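Local coordinates for non-toxic crystal protein (Bacillus thuringiensis, PDB 2D42), which is itself non-toxic but folds much like the beta-pore-forming toxins of the aerolysin and epsilon-toxin clan, and is found in parasporal inclusions, at residues G39-I44 with V168-V173; R145-H150 with V240-L245. All blocks are in the same frame, centred on the assembly; numbering follows the deposited sequence.

Contact 1: residues G39-I44 with V168-V173; sequences GLDARI and VLECVV
Arg43 and Glu170 form a salt bridge on the diagonal between the hydrogen-bonded pairs Arg43-Val168 and Asp41-Glu170, whose side chains share one face of the sheet. Arg43 NH2 approaches Glu170 OE1 at 2.6 Å on its syn side, while NE reaches the same oxygen in a weak bond of 3.0 Å. With guanidinium and carboxylate planes 70° apart, both nitrogens converge on one oxygen, and the coplanar two-oxygen pairing is not formed. With CG set between backbone N and carbonyl carbon (chi1 52°), the extended Arg43 chain runs beside Val168, whose CG1 lies 3.6 Å above one face of the guanidinium. Beneath this surface layer the strands pair antiparallel: Asp41 N and O bond with Glu170, and Arg43 N and O with Val168, the bond from Val168 N to Arg43 O measuring 2.8 Å. On the other face small Ala42 meets Leu169, CB to CD2 3.6 Å, both buried, and Tyr103 covers Ala42. Further along, Leu40 CD1 touches Cys171 CB at 3.5 Å. This strand pair is thus two-sided, largely charged on the Arg43 face and apolar on the Ala42 face; Arg43 probably also tempers the repulsion between Asp41 OD2 and Glu170 OE2, 4.4 Å apart.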
ATOM      1  N   GLY A  39      11.830  -6.425  -4.238  1.00 24.62           N
ATOM      2  CA  GLY A  39      11.886  -5.837  -2.913  1.00 25.31           C
ATOM      3  C   GLY A  39      11.004  -4.612  -2.764  1.00 25.70           C
ATOM      4  O   GLY A  39      11.403  -3.619  -2.164  1.00 24.64           O
ATOM      5  N   LEU A  40       9.809  -4.676  -3.333  1.00 25.21           N
ATOM      6  CA  LEU A  40       8.858  -3.568  -3.247  1.00 28.68           C
ATOM      7  C   LEU A  40       8.591  -3.156  -1.797  1.00 28.55           C
ATOM      8  O   LEU A  40       8.252  -3.989  -0.957  1.00 25.44           O
ATOM      9  CB  LEU A  40       7.545  -3.987  -3.888  1.00 28.60           C
ATOM     10  CG  LEU A  40       7.019  -3.285  -5.136  1.00 31.30           C
ATOM     11  CD1 LEU A  40       8.110  -2.551  -5.886  1.00 30.18           C
ATOM     12  CD2 LEU A  40       6.357  -4.342  -5.994  1.00 28.04           C
ATOM     13  N   ASP A  41       8.735  -1.867  -1.505  1.00 29.39           N
ATOM     14  CA  ASP A  41       8.480  -1.382  -0.151  1.00 31.43           C
ATOM     15  C   ASP A  41       7.812  -0.012  -0.182  1.00 30.51           C
ATOM     16  O   ASP A  41       8.071   0.806  -1.067  1.00 29.54           O
ATOM     17  CB  ASP A  41       9.783  -1.307   0.652  1.00 32.10           C
ATOM     18  CG  ASP A  41       9.551  -1.413   2.157  1.00 35.43           C
ATOM     19  OD1 ASP A  41       8.379  -1.476   2.592  1.00 33.37           O
ATOM     20  OD2 ASP A  41      10.545  -1.439   2.909  1.00 38.30           O
ATOM     21  N   ALA A  42       6.937   0.226   0.785  1.00 31.48           N
ATOM     22  CA  ALA A  42       6.227   1.493   0.874  1.00 32.70           C
ATOM     23  C   ALA A  42       6.129   1.902   2.330  1.00 32.61           C
ATOM     24  O   ALA A  42       5.429   1.265   3.113  1.00 35.43           O
ATOM     25  CB  ALA A  42       4.838   1.358   0.279  1.00 32.99           C
ATOM     26  N   ARG A  43       6.842   2.957   2.696  1.00 31.84           N
ATOM     27  CA  ARG A  43       6.805   3.422   4.069  1.00 33.42           C
ATOM     28  C   ARG A  43       6.172   4.800   4.169  1.00 31.47           C
ATOM     29  O   ARG A  43       6.076   5.528   3.179  1.00 29.48           O
ATOM     30  CB  ARG A  43       8.213   3.416   4.682  1.00 34.46           C
ATOM     31  CG  ARG A  43       9.288   4.123   3.885  1.00 38.95           C
ATOM     32  CD  ARG A  43      10.676   3.702   4.387  1.00 42.28           C
ATOM     33  NE  ARG A  43      11.760   4.271   3.589  1.00 45.19           N
ATOM     34  CZ  ARG A  43      12.085   5.561   3.572  1.00 47.60           C
ATOM     35  NH1 ARG A  43      11.415   6.433   4.317  1.00 48.95           N
ATOM     36  NH2 ARG A  43      13.082   5.983   2.803  1.00 49.13           N
ATOM     37  N   ILE A  44       5.730   5.135   5.376  1.00 30.24           N
ATOM     38  CA  ILE A  44       5.080   6.405   5.664  1.00 29.38           C
ATOM     39  C   ILE A  44       5.981   7.205   6.595  1.00 29.34           C
ATOM     40  O   ILE A  44       6.063   6.930   7.789  1.00 31.09           O
ATOM     41  CB  ILE A  44       3.709   6.137   6.320  1.00 29.92           C
ATOM     42  CG1 ILE A  44       2.862   5.305   5.353  1.00 29.16           C
ATOM     43  CG2 ILE A  44       3.016   7.456   6.709  1.00 28.66           C
ATOM     44  CD1 ILE A  44       1.580   4.804   5.940  1.00 33.17           C
ATOM     45  N   VAL A 168       6.740   6.803   0.745  1.00 23.61           N
ATOM     46  CA  VAL A 168       8.035   6.775   0.091  1.00 24.95           C
ATOM     47  C   VAL A 168       8.054   5.375  -0.507  1.00 25.04           C
ATOM     48  O   VAL A 168       7.928   4.390   0.211  1.00 22.14           O
ATOM     49  CB  VAL A 168       9.197   6.957   1.095  1.00 23.14           C
ATOM     50  CG1 VAL A 168      10.539   6.714   0.390  1.00 21.44           C
ATOM     51  CG2 VAL A 168       9.171   8.389   1.659  1.00 25.43           C
ATOM     52  N   LEU A 169       8.162   5.287  -1.827  1.00 25.77           N
ATOM     53  CA  LEU A 169       8.152   3.980  -2.472  1.00 25.84           C
ATOM     54  C   LEU A 169       9.566   3.559  -2.801  1.00 26.06           C
ATOM     55  O   LEU A 169      10.350   4.348  -3.318  1.00 28.16           O
ATOM     56  CB  LEU A 169       7.289   4.030  -3.736  1.00 23.66           C
ATOM     57  CG  LEU A 169       5.868   4.566  -3.493  1.00 25.97           C
ATOM     58  CD1 LEU A 169       5.120   4.654  -4.822  1.00 21.72           C
ATOM     59  CD2 LEU A 169       5.123   3.655  -2.505  1.00 21.74           C
ATOM     60  N   GLU A 170       9.892   2.309  -2.492  1.00 27.57           N
ATOM     61  CA  GLU A 170      11.234   1.796  -2.737  1.00 27.04           C
ATOM     62  C   GLU A 170      11.227   0.416  -3.370  1.00 27.61           C
ATOM     63  O   GLU A 170      10.264  -0.324  -3.239  1.00 26.00           O
ATOM     64  CB  GLU A 170      12.012   1.737  -1.419  1.00 28.46           C
ATOM     65  CG  GLU A 170      12.324   3.105  -0.837  1.00 34.40           C
ATOM     66  CD  GLU A 170      12.879   3.030   0.574  1.00 37.42           C
ATOM     67  OE1 GLU A 170      13.361   4.063   1.074  1.00 42.15           O
ATOM     68  OE2 GLU A 170      12.828   1.946   1.186  1.00 40.77           O
ATOM     69  N   CYS A 171      12.313   0.092  -4.069  1.00 27.63           N
ATOM     70  CA  CYS A 171      12.471  -1.214  -4.692  1.00 26.90           C
ATOM     71  C   CYS A 171      13.878  -1.326  -5.257  1.00 27.05           C
ATOM     72  O   CYS A 171      14.599  -0.331  -5.363  1.00 29.17           O
ATOM     73  CB  CYS A 171      11.432  -1.434  -5.803  1.00 26.26           C
ATOM     74  SG  CYS A 171      11.578  -0.392  -7.296  1.00 25.71           S
ATOM     75  N   VAL A 172      14.276  -2.548  -5.581  1.00 25.63           N
ATOM     76  CA  VAL A 172      15.587  -2.796  -6.154  1.00 25.04           C
ATOM     77  C   VAL A 172      15.400  -3.061  -7.647  1.00 24.35           C
ATOM     78  O   VAL A 172      14.495  -3.799  -8.051  1.00 22.22           O
ATOM     79  CB  VAL A 172      16.260  -4.025  -5.513  1.00 27.54           C
ATOM     80  CG1 VAL A 172      17.579  -4.322  -6.220  1.00 27.61           C
ATOM     81  CG2 VAL A 172      16.488  -3.776  -4.024  1.00 24.98           C
ATOM     82  N   VAL A 173      16.246  -2.443  -8.457  1.00 22.28           N
ATOM     83  CA  VAL A 173      16.188  -2.623  -9.899  1.00 23.84           C
ATOM     84  C   VAL A 173      17.497  -3.263 -10.339  1.00 26.28           C
ATOM     85  O   VAL A 173      18.576  -2.800  -9.967  1.00 26.02           O
ATOM     86  CB  VAL A 173      15.991  -1.270 -10.605  1.00 24.65           C
ATOM     87  CG1 VAL A 173      16.207  -1.409 -12.102  1.00 21.86           C
ATOM     88  CG2 VAL A 173      14.583  -0.756 -10.315  1.00 23.17           C
TER

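Contact 2: residues R145-H150 with V240-L245; sequences RVPPFH and VVIEPL
His150, the residue most covered here, lays its ring against Pro244 as it closes a type II beta turn, Pro147 to His150, which connects strand 129-146 to strand 150-185. Pro148 suits the second turn position, where phi must be near -60°; Phe149 takes the third with positive phi. The imidazole is held on three sides. Pro244 CB makes a CH-pi contact 3.9 Å from the ring centroid, Pro147 CB covers the opposite face, and His150 ND1 donates to Pro148 O within its own turn, 2.7 Å away, which fixes the ring's rotation. A flat ring fits well between two prolines. Ile242 fills the angle beside it: CG2, anti to the backbone N, touches both Pro147 CD and His150 CD2 at 3.8 Å, while CD1 reaches back to Arg145 O. Ile144 of strand 129-146 adds to this apolar patch. Leu245 takes the far end, its branch point CG packed over the Phe149 carbonyl. Arg151, which follows the turn, pairs with Glu243 by a salt bridge. The two segments share one backbone hydrogen bond, nearly straight at 166°, from Leu245 N to Phe149 O, 2.8 Å.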
ATOM      1  N   ARG A 145     -25.868  -6.284  35.474  1.00 33.03           N
ATOM      2  CA  ARG A 145     -26.870  -6.700  36.433  1.00 33.27           C
ATOM      3  C   ARG A 145     -28.070  -5.816  36.189  1.00 31.10           C
ATOM      4  O   ARG A 145     -28.003  -4.600  36.361  1.00 31.25           O
ATOM      5  CB  ARG A 145     -26.372  -6.526  37.869  1.00 38.36           C
ATOM      6  CG  ARG A 145     -27.427  -6.878  38.908  1.00 43.86           C
ATOM      7  CD  ARG A 145     -26.847  -6.924  40.316  1.00 49.67           C
ATOM      8  NE  ARG A 145     -25.850  -7.984  40.449  1.00 54.27           N
ATOM      9  CZ  ARG A 145     -25.245  -8.305  41.589  1.00 57.31           C
ATOM     10  NH1 ARG A 145     -25.532  -7.647  42.707  1.00 57.97           N
ATOM     11  NH2 ARG A 145     -24.355  -9.290  41.612  1.00 58.35           N
ATOM     12  N   VAL A 146     -29.169  -6.424  35.768  1.00 29.00           N
ATOM     13  CA  VAL A 146     -30.367  -5.655  35.493  1.00 28.26           C
ATOM     14  C   VAL A 146     -31.315  -5.703  36.672  1.00 30.40           C
ATOM     15  O   VAL A 146     -31.908  -6.743  36.966  1.00 30.60           O
ATOM     16  CB  VAL A 146     -31.109  -6.179  34.258  1.00 26.40           C
ATOM     17  CG1 VAL A 146     -32.231  -5.223  33.908  1.00 23.85           C
ATOM     18  CG2 VAL A 146     -30.135  -6.338  33.095  1.00 24.85           C
ATOM     19  N   PRO A 147     -31.473  -4.568  37.361  1.00 32.17           N
ATOM     20  CA  PRO A 147     -32.349  -4.445  38.527  1.00 34.54           C
ATOM     21  C   PRO A 147     -33.803  -4.722  38.178  1.00 36.09           C
ATOM     22  O   PRO A 147     -34.219  -4.566  37.031  1.00 35.95           O
ATOM     23  CB  PRO A 147     -32.140  -2.998  38.966  1.00 34.23           C
ATOM     24  CG  PRO A 147     -30.740  -2.692  38.481  1.00 34.00           C
ATOM     25  CD  PRO A 147     -30.755  -3.308  37.114  1.00 30.27           C
ATOM     26  N   PRO A 148     -34.599  -5.132  39.175  1.00 37.52           N
ATOM     27  CA  PRO A 148     -36.016  -5.419  38.947  1.00 37.02           C
ATOM     28  C   PRO A 148     -36.709  -4.263  38.232  1.00 36.73           C
ATOM     29  O   PRO A 148     -36.427  -3.096  38.499  1.00 37.08           O
ATOM     30  CB  PRO A 148     -36.549  -5.623  40.363  1.00 37.71           C
ATOM     31  CG  PRO A 148     -35.380  -6.260  41.051  1.00 38.52           C
ATOM     32  CD  PRO A 148     -34.225  -5.408  40.574  1.00 38.47           C
ATOM     33  N   PHE A 149     -37.604  -4.593  37.311  1.00 35.85           N
ATOM     34  CA  PHE A 149     -38.354  -3.590  36.569  1.00 36.82           C
ATOM     35  C   PHE A 149     -37.493  -2.511  35.901  1.00 35.57           C
ATOM     36  O   PHE A 149     -37.842  -1.327  35.897  1.00 33.38           O
ATOM     37  CB  PHE A 149     -39.385  -2.956  37.500  1.00 39.23           C
ATOM     38  CG  PHE A 149     -40.369  -3.947  38.072  1.00 44.90           C
ATOM     39  CD1 PHE A 149     -41.409  -4.453  37.292  1.00 44.95           C
ATOM     40  CD2 PHE A 149     -40.251  -4.384  39.390  1.00 45.75           C
ATOM     41  CE1 PHE A 149     -42.314  -5.376  37.816  1.00 46.54           C
ATOM     42  CE2 PHE A 149     -41.153  -5.310  39.923  1.00 46.92           C
ATOM     43  CZ  PHE A 149     -42.184  -5.805  39.136  1.00 46.06           C
ATOM     44  N   HIS A 150     -36.378  -2.944  35.324  1.00 35.05           N
ATOM     45  CA  HIS A 150     -35.443  -2.071  34.615  1.00 35.38           C
ATOM     46  C   HIS A 150     -35.120  -2.688  33.250  1.00 35.52           C
ATOM     47  O   HIS A 150     -35.369  -3.872  33.015  1.00 34.46           O
ATOM     48  CB  HIS A 150     -34.126  -1.942  35.386  1.00 37.42           C
ATOM     49  CG  HIS A 150     -34.144  -0.921  36.478  1.00 40.56           C
ATOM     50  ND1 HIS A 150     -34.971  -1.015  37.578  1.00 42.50           N
ATOM     51  CD2 HIS A 150     -33.417   0.209  36.649  1.00 42.06           C
ATOM     52  CE1 HIS A 150     -34.751   0.013  38.379  1.00 42.24           C
ATOM     53  NE2 HIS A 150     -33.812   0.770  37.838  1.00 41.66           N
ATOM     54  N   VAL A 240     -23.682   0.542  28.373  1.00 29.44           N
ATOM     55  CA  VAL A 240     -24.981   0.070  28.811  1.00 29.39           C
ATOM     56  C   VAL A 240     -25.723   1.105  29.649  1.00 29.15           C
ATOM     57  O   VAL A 240     -25.235   1.547  30.686  1.00 31.69           O
ATOM     58  CB  VAL A 240     -24.836  -1.214  29.636  1.00 27.81           C
ATOM     59  CG1 VAL A 240     -26.208  -1.762  29.999  1.00 25.73           C
ATOM     60  CG2 VAL A 240     -24.024  -2.239  28.855  1.00 26.64           C
ATOM     61  N   VAL A 241     -26.899   1.494  29.177  1.00 29.15           N
ATOM     62  CA  VAL A 241     -27.734   2.435  29.896  1.00 30.68           C
ATOM     63  C   VAL A 241     -28.812   1.596  30.573  1.00 31.37           C
ATOM     64  O   VAL A 241     -29.577   0.894  29.904  1.00 29.92           O
ATOM     65  CB  VAL A 241     -28.406   3.448  28.950  1.00 33.16           C
ATOM     66  CG1 VAL A 241     -29.464   4.244  29.711  1.00 35.44           C
ATOM     67  CG2 VAL A 241     -27.358   4.393  28.366  1.00 34.80           C
ATOM     68  N   ILE A 242     -28.847   1.650  31.899  1.00 31.22           N
ATOM     69  CA  ILE A 242     -29.825   0.902  32.680  1.00 33.50           C
ATOM     70  C   ILE A 242     -30.859   1.894  33.200  1.00 35.69           C
ATOM     71  O   ILE A 242     -30.506   2.918  33.779  1.00 35.87           O
ATOM     72  CB  ILE A 242     -29.152   0.197  33.870  1.00 33.94           C
ATOM     73  CG1 ILE A 242     -28.190  -0.870  33.359  1.00 34.90           C
ATOM     74  CG2 ILE A 242     -30.202  -0.425  34.778  1.00 36.36           C
ATOM     75  CD1 ILE A 242     -27.331  -1.467  34.442  1.00 36.40           C
ATOM     76  N   GLU A 243     -32.134   1.602  32.988  1.00 37.34           N
ATOM     77  CA  GLU A 243     -33.172   2.513  33.441  1.00 40.24           C
ATOM     78  C   GLU A 243     -34.440   1.788  33.869  1.00 40.46           C
ATOM     79  O   GLU A 243     -34.733   0.690  33.394  1.00 39.79           O
ATOM     80  CB  GLU A 243     -33.488   3.522  32.335  1.00 41.07           C
ATOM     81  CG  GLU A 243     -33.969   2.892  31.044  1.00 44.58           C
ATOM     82  CD  GLU A 243     -33.921   3.854  29.869  1.00 47.92           C
ATOM     83  OE1 GLU A 243     -34.380   3.477  28.770  1.00 50.66           O
ATOM     84  OE2 GLU A 243     -33.419   4.986  30.041  1.00 47.73           O
ATOM     85  N   PRO A 244     -35.211   2.401  34.779  1.00 40.85           N
ATOM     86  CA  PRO A 244     -36.454   1.803  35.268  1.00 41.26           C
ATOM     87  C   PRO A 244     -37.563   1.831  34.225  1.00 42.72           C
ATOM     88  O   PRO A 244     -37.629   2.733  33.387  1.00 40.51           O
ATOM     89  CB  PRO A 244     -36.788   2.661  36.485  1.00 41.69           C
ATOM     90  CG  PRO A 244     -36.303   4.015  36.063  1.00 41.39           C
ATOM     91  CD  PRO A 244     -34.949   3.687  35.454  1.00 40.91           C
ATOM     92  N   LEU A 245     -38.429   0.828  34.280  1.00 43.76           N
ATOM     93  CA  LEU A 245     -39.549   0.745  33.364  1.00 47.42           C
ATOM     94  C   LEU A 245     -40.649   1.656  33.902  1.00 50.99           C
ATOM     95  O   LEU A 245     -40.794   1.813  35.114  1.00 51.14           O
ATOM     96  CB  LEU A 245     -40.057  -0.695  33.293  1.00 45.76           C
ATOM     97  CG  LEU A 245     -39.022  -1.750  32.895  1.00 43.53           C
ATOM     98  CD1 LEU A 245     -39.637  -3.128  33.017  1.00 42.17           C
ATOM     99  CD2 LEU A 245     -38.541  -1.494  31.475  1.00 42.08           C
TER

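How the contacts relate
The two contacts lie far apart on one elongated chain, their centres about 56 Å from each other and their nearest atoms about 34 Å, so neither touches the other. They are tied by strands instead. The turn of contact 2 leads directly into strand 150-185, which farther on supplies 168-173 to contact 1. Strand 219-244, which ends in 240-245, begins beside contact 1, where Gly224 and Phe222 bond to the edge of 168-173 not used by 39-44. Along the sequence the segments alternate. Contact 1 is a regular strand pair whose centre is about 10 Å from the centre of the chain; contact 2 closes a distal end, its centre about 47 Å from that point.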